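Local coordinates for protein pyruvate kinase (Pyrobaculum aerophilum, PDB 3QTG) that catalyses the last step of glycolysis, passing the phosphoryl group of phosphoenolpyruvate to ADP to give pyruvate and ATP, with the help of a divalent metal cation, at residues T17-L23 with L41-I47; E100-L106 with D149-A155; I284-L290 with V316-T322. One frame throughout, in Å; residues are numbered along the deposited sequence.

Contact 1. Residues T17-L23 with L41-I47; sequences TKRVATL and LVDGVRI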
loop_
_atom_site.group_PDB
_atom_site.type_symbol
_atom_site.label_atom_id
_atom_site.label_comp_id
_atom_site.label_asym_id
_atom_site.label_seq_id
_atom_site.Cartn_x
_atom_site.Cartn_y
_atom_site.Cartn_z
ATOM N N THR A 17 25.016 10.388 9.515
ATOM C CA THR A 17 25.403 9.780 10.790
ATOM C C THR A 17 26.470 10.648 11.453
ATOM O O THR A 17 27.471 10.993 10.840
ATOM C CB THR A 17 25.962 8.372 10.608
ATOM O OG1 THR A 17 25.084 7.624 9.761
ATOM C CG2 THR A 17 26.084 7.673 11.959
ATOM N N LYS A 18 26.229 11.001 12.708
ATOM C CA LYS A 18 27.146 11.846 13.454
ATOM C C LYS A 18 28.218 11.040 14.200
ATOM O O LYS A 18 28.010 9.891 14.580
ATOM C CB LYS A 18 26.367 12.789 14.389
ATOM C CG LYS A 18 25.341 13.674 13.653
ATOM C CD LYS A 18 25.999 14.438 12.504
ATOM C CE LYS A 18 25.040 15.372 11.826
ATOM N NZ LYS A 18 24.483 16.297 12.839
ATOM N N ARG A 19 29.370 11.673 14.393
ATOM C CA ARG A 19 30.586 11.003 14.847
ATOM C C ARG A 19 30.976 11.598 16.192
ATOM O O ARG A 19 31.233 12.802 16.300
ATOM C CB ARG A 19 31.712 11.220 13.819
ATOM C CG ARG A 19 31.374 10.800 12.366
ATOM C CD ARG A 19 32.133 11.635 11.303
ATOM N NE ARG A 19 31.829 13.062 11.437
ATOM C CZ ARG A 19 32.342 14.044 10.701
ATOM N NH1 ARG A 19 33.224 13.800 9.737
ATOM N NH2 ARG A 19 31.961 15.290 10.933
ATOM N N VAL A 20 30.975 10.752 17.220
ATOM C CA VAL A 20 31.353 11.152 18.569
ATOM C C VAL A 20 32.632 10.414 19.008
ATOM O O VAL A 20 32.738 9.201 18.834
ATOM C CB VAL A 20 30.189 10.910 19.586
ATOM C CG1 VAL A 20 30.681 10.976 21.045
ATOM C CG2 VAL A 20 29.073 11.902 19.344
ATOM N N ALA A 21 33.599 11.157 19.543
ATOM C CA ALA A 21 34.831 10.560 20.098
ATOM C C ALA A 21 34.974 10.875 21.573
ATOM O O ALA A 21 34.583 11.950 22.013
ATOM C CB ALA A 21 36.057 11.033 19.356
ATOM N N THR A 22 35.517 9.919 22.327
ATOM C CA THR A 22 35.839 10.127 23.728
ATOM C C THR A 22 37.248 10.700 23.899
ATOM O O THR A 22 38.205 10.235 23.285
ATOM C CB THR A 22 35.717 8.830 24.539
ATOM O OG1 THR A 22 34.359 8.364 24.478
ATOM C CG2 THR A 22 36.129 9.056 26.007
ATOM N N LEU A 23 37.355 11.712 24.753
ATOM C CA LEU A 23 38.633 12.345 25.031
ATOM C C LEU A 23 39.299 11.673 26.218
ATOM O O LEU A 23 38.649 11.388 27.227
ATOM C CB LEU A 23 38.438 13.830 25.323
ATOM C CG LEU A 23 37.831 14.712 24.233
ATOM C CD1 LEU A 23 37.747 16.134 24.773
ATOM C CD2 LEU A 23 38.630 14.670 22.911
ATOM N N LEU A 41 37.161 15.854 12.388
ATOM C CA LEU A 41 36.553 14.596 12.006
ATOM C C LEU A 41 35.469 14.137 12.976
ATOM O O LEU A 41 34.959 13.020 12.843
ATOM C CB LEU A 41 37.628 13.504 11.822
ATOM C CG LEU A 41 38.443 13.612 10.526
ATOM C CD1 LEU A 41 39.759 12.822 10.605
ATOM C CD2 LEU A 41 37.627 13.176 9.308
ATOM N N VAL A 42 35.136 14.981 13.952
ATOM C CA VAL A 42 34.083 14.656 14.925
ATOM C C VAL A 42 32.970 15.702 14.925
ATOM O O VAL A 42 33.164 16.840 14.469
ATOM C CB VAL A 42 34.632 14.380 16.381
ATOM C CG1 VAL A 42 35.841 13.481 16.327
ATOM C CG2 VAL A 42 34.974 15.696 17.144
ATOM N N ASP A 43 31.796 15.290 15.401
ATOM C CA ASP A 43 30.654 16.185 15.543
ATOM C C ASP A 43 30.372 16.460 17.004
ATOM O O ASP A 43 29.587 17.347 17.340
ATOM C CB ASP A 43 29.412 15.600 14.855
ATOM C CG ASP A 43 29.655 15.286 13.385
ATOM O OD1 ASP A 43 29.792 16.219 12.562
ATOM O OD2 ASP A 43 29.723 14.100 13.035
ATOM N N GLY A 44 31.006 15.672 17.869
ATOM C CA GLY A 44 30.835 15.795 19.306
ATOM C C GLY A 44 31.897 15.037 20.058
ATOM O O GLY A 44 32.582 14.189 19.495
ATOM N N VAL A 45 32.039 15.344 21.340
ATOM C CA VAL A 45 33.065 14.720 22.167
ATOM C C VAL A 45 32.413 14.229 23.433
ATOM O O VAL A 45 31.455 14.841 23.917
ATOM C CB VAL A 45 34.289 15.673 22.524
ATOM C CG1 VAL A 45 34.976 16.209 21.264
ATOM C CG2 VAL A 45 33.864 16.806 23.440
ATOM N N ARG A 46 32.926 13.117 23.949
ATOM C CA ARG A 46 32.470 12.552 25.201
ATOM C C ARG A 46 33.591 12.676 26.260
ATOM O O ARG A 46 34.774 12.538 25.951
ATOM C CB ARG A 46 32.039 11.081 25.014
ATOM C CG ARG A 46 31.206 10.527 26.197
ATOM C CD ARG A 46 30.834 9.029 26.116
ATOM N NE ARG A 46 32.011 8.201 26.193
ATOM C CZ ARG A 46 32.337 7.346 27.161
ATOM N NH1 ARG A 46 31.579 7.103 28.224
ATOM N NH2 ARG A 46 33.466 6.699 27.031
ATOM N N ILE A 47 33.206 12.954 27.498
ATOM C CA ILE A 47 34.148 12.937 28.613
ATOM C C ILE A 47 33.551 12.034 29.676
ATOM O O ILE A 47 32.404 12.229 30.095
ATOM C CB ILE A 47 34.477 14.379 29.145
ATOM C CG1 ILE A 47 35.212 15.193 28.062
ATOM C CG2 ILE A 47 35.322 14.316 30.418
ATOM C CD1 ILE A 47 35.055 16.696 28.189
#

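Contact 2. Residues E100-L106 with D149-A155; sequences EVVKFKL and DWIEAVA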
loop_
_atom_site.group_PDB
_atom_site.type_symbol
_atom_site.label_atom_id
_atom_site.label_comp_id
_atom_site.label_asym_id
_atom_site.label_seq_id
_atom_site.Cartn_x
_atom_site.Cartn_y
_atom_site.Cartn_z
ATOM N N GLU A 100 37.822 -23.757 43.004
ATOM C CA GLU A 100 37.673 -23.325 44.417
ATOM C C GLU A 100 36.263 -22.793 44.741
ATOM O O GLU A 100 35.691 -22.013 43.981
ATOM C CB GLU A 100 38.704 -22.238 44.753
ATOM C CG GLU A 100 38.788 -21.844 46.246
ATOM C CD GLU A 100 39.924 -20.864 46.563
ATOM O OE1 GLU A 100 40.863 -20.733 45.751
ATOM O OE2 GLU A 100 39.885 -20.226 47.650
ATOM N N VAL A 101 35.700 -23.233 45.864
ATOM C CA VAL A 101 34.451 -22.669 46.370
ATOM C C VAL A 101 34.787 -21.385 47.157
ATOM O O VAL A 101 35.465 -21.417 48.182
ATOM C CB VAL A 101 33.652 -23.700 47.212
ATOM C CG1 VAL A 101 32.294 -23.137 47.611
ATOM C CG2 VAL A 101 33.473 -25.019 46.419
ATOM N N VAL A 102 34.339 -20.258 46.620
ATOM C CA VAL A 102 34.645 -18.939 47.143
ATOM C C VAL A 102 33.429 -18.396 47.901
ATOM O O VAL A 102 32.292 -18.517 47.445
ATOM C CB VAL A 102 35.053 -17.967 45.973
ATOM C CG1 VAL A 102 35.451 -16.611 46.519
ATOM C CG2 VAL A 102 36.223 -18.554 45.158
ATOM N N LYS A 103 33.676 -17.788 49.048
ATOM C CA LYS A 103 32.607 -17.217 49.873
ATOM C C LYS A 103 32.558 -15.687 49.813
ATOM O O LYS A 103 33.589 -15.015 49.933
ATOM C CB LYS A 103 32.739 -17.702 51.323
ATOM C CG LYS A 103 31.591 -17.259 52.226
ATOM C CD LYS A 103 31.143 -18.382 53.149
ATOM C CE LYS A 103 30.265 -17.869 54.276
ATOM N NZ LYS A 103 30.342 -18.751 55.489
ATOM N N PHE A 104 31.358 -15.154 49.600
ATOM C CA PHE A 104 31.097 -13.713 49.654
ATOM C C PHE A 104 30.227 -13.417 50.862
ATOM O O PHE A 104 29.250 -14.124 51.103
ATOM C CB PHE A 104 30.368 -13.221 48.391
ATOM C CG PHE A 104 31.116 -13.476 47.100
ATOM C CD1 PHE A 104 31.258 -14.768 46.605
ATOM C CD2 PHE A 104 31.652 -12.410 46.381
ATOM C CE1 PHE A 104 31.936 -15.006 45.406
ATOM C CE2 PHE A 104 32.332 -12.604 45.201
ATOM C CZ PHE A 104 32.480 -13.918 44.685
ATOM N N LYS A 105 30.582 -12.382 51.620
ATOM C CA LYS A 105 29.785 -11.973 52.777
ATOM C C LYS A 105 29.521 -10.504 52.692
ATOM O O LYS A 105 30.367 -9.731 52.216
ATOM C CB LYS A 105 30.481 -12.299 54.122
ATOM C CG LYS A 105 30.676 -13.796 54.359
ATOM C CD LYS A 105 31.414 -14.138 55.660
ATOM C CE LYS A 105 32.165 -15.487 55.502
ATOM N NZ LYS A 105 32.900 -16.050 56.751
ATOM N N LEU A 106 28.350 -10.119 53.179
ATOM C CA LEU A 106 28.014 -8.724 53.359
ATOM C C LEU A 106 28.910 -8.067 54.419
ATOM O O LEU A 106 28.753 -8.304 55.620
ATOM C CB LEU A 106 26.531 -8.584 53.712
ATOM C CG LEU A 106 25.926 -7.189 53.879
ATOM C CD1 LEU A 106 26.023 -6.397 52.626
ATOM C CD2 LEU A 106 24.457 -7.311 54.323
ATOM N N ASP A 149 23.218 -13.327 54.602
ATOM C CA ASP A 149 24.004 -12.270 53.963
ATOM C C ASP A 149 25.309 -12.875 53.424
ATOM O O ASP A 149 26.400 -12.377 53.678
ATOM C CB ASP A 149 24.264 -11.154 54.985
ATOM C CG ASP A 149 23.003 -10.378 55.344
ATOM O OD1 ASP A 149 22.216 -10.015 54.424
ATOM O OD2 ASP A 149 22.798 -10.108 56.550
ATOM N N TRP A 150 25.177 -13.982 52.698
ATOM C CA TRP A 150 26.346 -14.671 52.153
ATOM C C TRP A 150 26.027 -15.519 50.912
ATOM O O TRP A 150 24.884 -15.880 50.661
ATOM C CB TRP A 150 27.061 -15.501 53.228
ATOM C CG TRP A 150 26.263 -16.642 53.743
ATOM C CD1 TRP A 150 25.492 -16.663 54.878
ATOM C CD2 TRP A 150 26.155 -17.952 53.160
ATOM N NE1 TRP A 150 24.910 -17.906 55.036
ATOM C CE2 TRP A 150 25.292 -18.712 53.995
ATOM C CE3 TRP A 150 26.703 -18.558 52.017
ATOM C CZ2 TRP A 150 24.963 -20.043 53.719
ATOM C CZ3 TRP A 150 26.377 -19.869 51.738
ATOM C CH2 TRP A 150 25.517 -20.609 52.594
ATOM N N ILE A 151 27.084 -15.841 50.175
ATOM C CA ILE A 151 27.022 -16.570 48.931
ATOM C C ILE A 151 28.266 -17.449 48.823
ATOM O O ILE A 151 29.349 -17.052 49.226
ATOM C CB ILE A 151 26.925 -15.540 47.748
ATOM C CG1 ILE A 151 25.464 -15.293 47.392
ATOM C CG2 ILE A 151 27.738 -15.944 46.519
ATOM C CD1 ILE A 151 25.156 -13.795 47.277
ATOM N N GLU A 152 28.099 -18.656 48.294
ATOM C CA GLU A 152 29.215 -19.446 47.831
ATOM C C GLU A 152 29.139 -19.596 46.310
ATOM O O GLU A 152 28.053 -19.762 45.749
ATOM C CB GLU A 152 29.216 -20.820 48.523
ATOM C CG GLU A 152 29.531 -20.740 50.047
ATOM C CD GLU A 152 29.303 -22.063 50.772
ATOM O OE1 GLU A 152 28.537 -22.924 50.261
ATOM O OE2 GLU A 152 29.899 -22.247 51.857
ATOM N N ALA A 153 30.297 -19.560 45.655
ATOM C CA ALA A 153 30.376 -19.677 44.205
ATOM C C ALA A 153 31.664 -20.382 43.767
ATOM O O ALA A 153 32.699 -20.242 44.401
ATOM C CB ALA A 153 30.251 -18.302 43.564
ATOM N N VAL A 154 31.602 -21.152 42.693
ATOM C CA VAL A 154 32.766 -21.901 42.230
ATOM C C VAL A 154 33.430 -21.122 41.114
ATOM O O VAL A 154 32.770 -20.767 40.124
ATOM C CB VAL A 154 32.372 -23.331 41.713
ATOM C CG1 VAL A 154 33.551 -24.022 41.004
ATOM C CG2 VAL A 154 31.868 -24.197 42.856
ATOM N N ALA A 155 34.727 -20.870 41.268
ATOM C CA ALA A 155 35.504 -20.169 40.276
ATOM C C ALA A 155 35.710 -21.064 39.041
ATOM O O ALA A 155 36.101 -22.231 39.156
ATOM C CB ALA A 155 36.820 -19.752 40.855
#

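Contact 3. Residues I284-L290 with V316-T322; sequences IAVATQL and VDSLWLT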
loop_
_atom_site.group_PDB
_atom_site.type_symbol
_atom_site.label_atom_id
_atom_site.label_comp_id
_atom_site.label_asym_id
_atom_site.label_seq_id
_atom_site.Cartn_x
_atom_site.Cartn_y
_atom_site.Cartn_z
ATOM N N ILE A 284 19.133 8.352 18.694
ATOM C CA ILE A 284 19.695 7.065 19.111
ATOM C C ILE A 284 21.197 6.989 18.760
ATOM O O ILE A 284 21.617 7.334 17.652
ATOM C CB ILE A 284 18.887 5.863 18.502
ATOM C CG1 ILE A 284 19.586 4.510 18.707
ATOM C CG2 ILE A 284 18.523 6.100 17.017
ATOM C CD1 ILE A 284 19.320 3.857 20.067
ATOM N N ALA A 285 21.996 6.552 19.723
ATOM C CA ALA A 285 23.419 6.311 19.506
ATOM C C ALA A 285 23.779 4.849 19.742
ATOM O O ALA A 285 23.103 4.129 20.480
ATOM C CB ALA A 285 24.259 7.221 20.430
ATOM N N VAL A 286 24.827 4.403 19.064
ATOM C CA VAL A 286 25.472 3.141 19.405
ATOM C C VAL A 286 26.906 3.465 19.848
ATOM O O VAL A 286 27.635 4.164 19.145
ATOM C CB VAL A 286 25.410 2.106 18.260
ATOM C CG1 VAL A 286 26.219 0.865 18.609
ATOM C CG2 VAL A 286 23.934 1.683 17.977
ATOM N N ALA A 287 27.264 2.983 21.038
ATOM C CA ALA A 287 28.533 3.284 21.709
ATOM C C ALA A 287 29.331 2.013 22.022
ATOM O O ALA A 287 28.742 0.985 22.367
ATOM C CB ALA A 287 28.253 4.043 23.024
ATOM N N THR A 288 30.664 2.127 21.943
ATOM C CA THR A 288 31.657 1.120 22.389
ATOM C C THR A 288 31.764 -0.042 21.409
ATOM O O THR A 288 30.760 -0.427 20.788
ATOM C CB THR A 288 31.389 0.564 23.826
ATOM O OG1 THR A 288 30.364 -0.433 23.779
ATOM C CG2 THR A 288 30.984 1.643 24.798
ATOM N N GLN A 289 32.972 -0.601 21.266
ATOM C CA GLN A 289 33.176 -1.801 20.456
ATOM C C GLN A 289 32.801 -1.574 18.990
ATOM O O GLN A 289 32.136 -2.425 18.361
ATOM C CB GLN A 289 32.330 -2.972 20.994
ATOM C CG GLN A 289 32.525 -3.309 22.463
ATOM C CD GLN A 289 33.636 -4.287 22.683
ATOM O OE1 GLN A 289 33.955 -5.105 21.803
ATOM N NE2 GLN A 289 34.246 -4.226 23.866
ATOM N N LEU A 290 33.190 -0.424 18.454
ATOM C CA LEU A 290 32.971 -0.168 17.040
ATOM C C LEU A 290 34.245 -0.416 16.239
ATOM O O LEU A 290 34.215 -1.101 15.216
ATOM C CB LEU A 290 32.407 1.246 16.821
ATOM C CG LEU A 290 30.987 1.469 17.356
ATOM C CD1 LEU A 290 30.714 2.936 17.522
ATOM C CD2 LEU A 290 29.888 0.777 16.508
ATOM N N VAL A 316 20.825 5.104 12.795
ATOM C CA VAL A 316 21.152 5.747 14.079
ATOM C C VAL A 316 21.615 7.190 13.855
ATOM O O VAL A 316 22.192 7.496 12.796
ATOM C CB VAL A 316 22.251 4.950 14.873
ATOM C CG1 VAL A 316 21.756 3.543 15.194
ATOM C CG2 VAL A 316 23.584 4.893 14.086
ATOM N N ASP A 317 21.377 8.066 14.838
ATOM C CA ASP A 317 21.824 9.461 14.758
ATOM C C ASP A 317 23.341 9.586 14.858
ATOM O O ASP A 317 23.930 10.449 14.208
ATOM C CB ASP A 317 21.257 10.326 15.893
ATOM C CG ASP A 317 19.756 10.455 15.866
ATOM O OD1 ASP A 317 19.248 11.562 15.548
ATOM O OD2 ASP A 317 19.087 9.466 16.205
ATOM N N SER A 318 23.953 8.789 15.731
ATOM C CA SER A 318 25.405 8.877 15.993
ATOM C C SER A 318 26.081 7.555 16.397
ATOM O O SER A 318 25.410 6.596 16.841
ATOM C CB SER A 318 25.725 9.983 17.014
ATOM O OG SER A 318 24.982 9.827 18.208
ATOM N N LEU A 319 27.409 7.525 16.222
ATOM C CA LEU A 319 28.280 6.431 16.664
ATOM C C LEU A 319 29.368 7.017 17.558
ATOM O O LEU A 319 29.983 8.035 17.222
ATOM C CB LEU A 319 28.904 5.663 15.483
ATOM C CG LEU A 319 27.965 5.017 14.428
ATOM C CD1 LEU A 319 28.732 4.581 13.196
ATOM C CD2 LEU A 319 27.178 3.829 14.968
ATOM N N TRP A 320 29.582 6.388 18.710
ATOM C CA TRP A 320 30.476 6.933 19.722
ATOM C C TRP A 320 31.679 6.012 19.875
ATOM O O TRP A 320 31.537 4.864 20.265
ATOM C CB TRP A 320 29.744 7.018 21.065
ATOM C CG TRP A 320 28.557 7.952 21.122
ATOM C CD1 TRP A 320 27.898 8.541 20.070
ATOM C CD2 TRP A 320 27.890 8.396 22.309
ATOM N NE1 TRP A 320 26.875 9.330 20.537
ATOM C CE2 TRP A 320 26.854 9.265 21.909
ATOM C CE3 TRP A 320 28.088 8.164 23.680
ATOM C CZ2 TRP A 320 25.996 9.892 22.833
ATOM C CZ3 TRP A 320 27.230 8.780 24.591
ATOM C CH2 TRP A 320 26.193 9.628 24.163
ATOM N N LEU A 321 32.859 6.518 19.561
ATOM C CA LEU A 321 34.101 5.818 19.884
ATOM C C LEU A 321 34.471 6.065 21.334
ATOM O O LEU A 321 34.337 7.188 21.836
ATOM C CB LEU A 321 35.230 6.297 18.968
ATOM C CG LEU A 321 35.019 6.183 17.451
ATOM C CD1 LEU A 321 36.264 6.614 16.671
ATOM C CD2 LEU A 321 34.595 4.771 17.060
ATOM N N THR A 322 34.939 5.019 22.015
ATOM C CA THR A 322 35.334 5.154 23.411
ATOM C C THR A 322 36.841 4.940 23.589
ATOM O O THR A 322 37.605 5.884 23.387
ATOM C CB THR A 322 34.438 4.310 24.356
ATOM O OG1 THR A 322 34.385 2.958 23.890
ATOM C CG2 THR A 322 33.016 4.876 24.352
#

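Contact 1. Residues T17-L23 with L41-I47
Arg19 and Asp43 meet where the first two parallel strands of the pyruvate kinase TIM barrel, 18-22 and 44-48, begin to pair. The salt bridge is side-on: NE of Arg19 lies 2.8 Å from OD2 of Asp43, and NH2 of Arg19 2.9 Å from OD1 of Asp43. Both oxygens sit close to the guanidinium plane, yet they are approached from above the carboxylate, the planes 32° apart. OD2 also accepts the backbone N-H of Arg19 through its anti lone pair, so two donors fix that oxygen. Over one guanidinium face lies O of Leu41, and NH1 is hydrogen-bonded to OG of Ser339.

Backbone bonds such as Ala21 N to Gly44 O continue the pairing. Apolar contacts fill the side toward the surrounding helices, with CB of Ala21 3.9 Å from CG1 of Val42 and CG of Leu23 4.0 Å from CB of Val45.

On the other side, with CG anti to the backbone N (chi1 -165°) and a bend at chi3, Arg46, a probable substrate-binding residue, runs alongside Thr22. While its NH1 forms a salt bridge with Asp80, NE and NH2 both reach OG1 of Thr22, at 2.9 and 3.2 Å, in the guanidinium plane.

Contact 2. Residues E100-L106 with D149-A155
Lys103 and Trp150 approach each other on one side of an antiparallel strand pair, 101-106 with 150-155, in the mixed sheet of the B domain, the lid-like insertion that in pyruvate kinases closes over the active site of the TIM barrel. In Lys103, CB and CG start beside the carbonyl O of Ile151, CG 3.8 Å from it. CG is anti to the backbone N (chi1 -175°), and beyond a bend at chi2 the chain rises off the sheet on the side of Trp150 and Glu152: CD runs 4.2 Å from CG of Glu152, then CE comes 4.1 Å from CB of Trp150. The tip, NZ, stands 5.0 Å from the centroid of the indole five-membered ring, near its normal; this cation-pi approach is long and at most weakly attractive. The carboxylate of Glu152 is near NZ without touching, which may add a mild electrostatic pull.

Val102 with Ala153 and Phe104 with Ile151 are hydrogen-bonded pairs, each with two N-H...O bonds.

The other side of the sheet is apolar and buried. Phe104 crosses Ile151 at a slant, its CD1 3.7 Å from CG2 of Ile151, while CE1 of Phe104 reaches CB of Ala153. Ile115 and Val117 of the neighbouring strand also touch this phenyl ring. At the end of the pair, CD2 of Leu106 rests 3.5 Å from OD1 of Asp149.

Contact 3. Residues I284-L290 with V316-T322
Ala285 presses its methyl group onto the indole of Trp320: CB lies 3.7 Å from the centroid of the five-membered ring, over one face and displaced toward the rim, a CH-pi contact. CB of Ala287 meets CB of Trp320 at 3.9 Å. The indole's rotation is restrained by its own strand, because NE1 of Trp320 donates to OG of Ser318 at 3.0 Å, and that hydroxyl is hydrogen-bonded to Tyr249. On the reverse side of the sheet, CB of Val286 touches CD2 of Leu319, and Leu290 folds back to set CD1 3.9 Å from CB of Leu319.

These side chains are held in step by parallel pairing of strands 284-287 and 318-321, the last two of the eight-stranded TIM barrel, joined through helix 302-313 as a beta-alpha-beta unit. Val286 is central, its N bonding to O of Ser318 and its O receiving N of Trp320. Where the pairing starts, the backbone N of Ile284 donates to OD2 of Asp317 at 2.7 Å, from well above the carboxylate plane. Arg394 shares that oxygen in a salt bridge, while OD1 accepts from N of Trp416, so both carboxylate oxygens have partners.

Past the strand ends, chi1 of 80° sets OG1 of Thr288, a probable substrate-binding residue, between the backbone N and the carbonyl carbon, leaving CG2 anti to that carbon and 3.8 Å from OG1 of Thr322. OG1 of Thr288 donates to O of Ala287 at 2.6 Å and accepts from N of Gly255.

From the N terminus, contact 1 comes first, closing a short, mostly helical connection between barrel strands 18-22 and 44-48. After the third barrel strand, 76-80, the chain leaves the barrel, and contact 2 closes a longer excursion through helix and strand in the separate mixed sheet. Contact 3 follows back in the barrel, closing the beta-alpha-beta unit between strands 284-287 and 318-321. The three run in series, neither nested nor crossed. Contacts 1 and 3 nevertheless adjoin: strands 18-22 and 318-321 are neighbours, a probable hydrogen bond of 2.8 Å joins Val20 O to Leu321 N, and the first and last strands thereby complete the barrel. Contact 2 stands apart, its centre about 42 Å from that of contact 1.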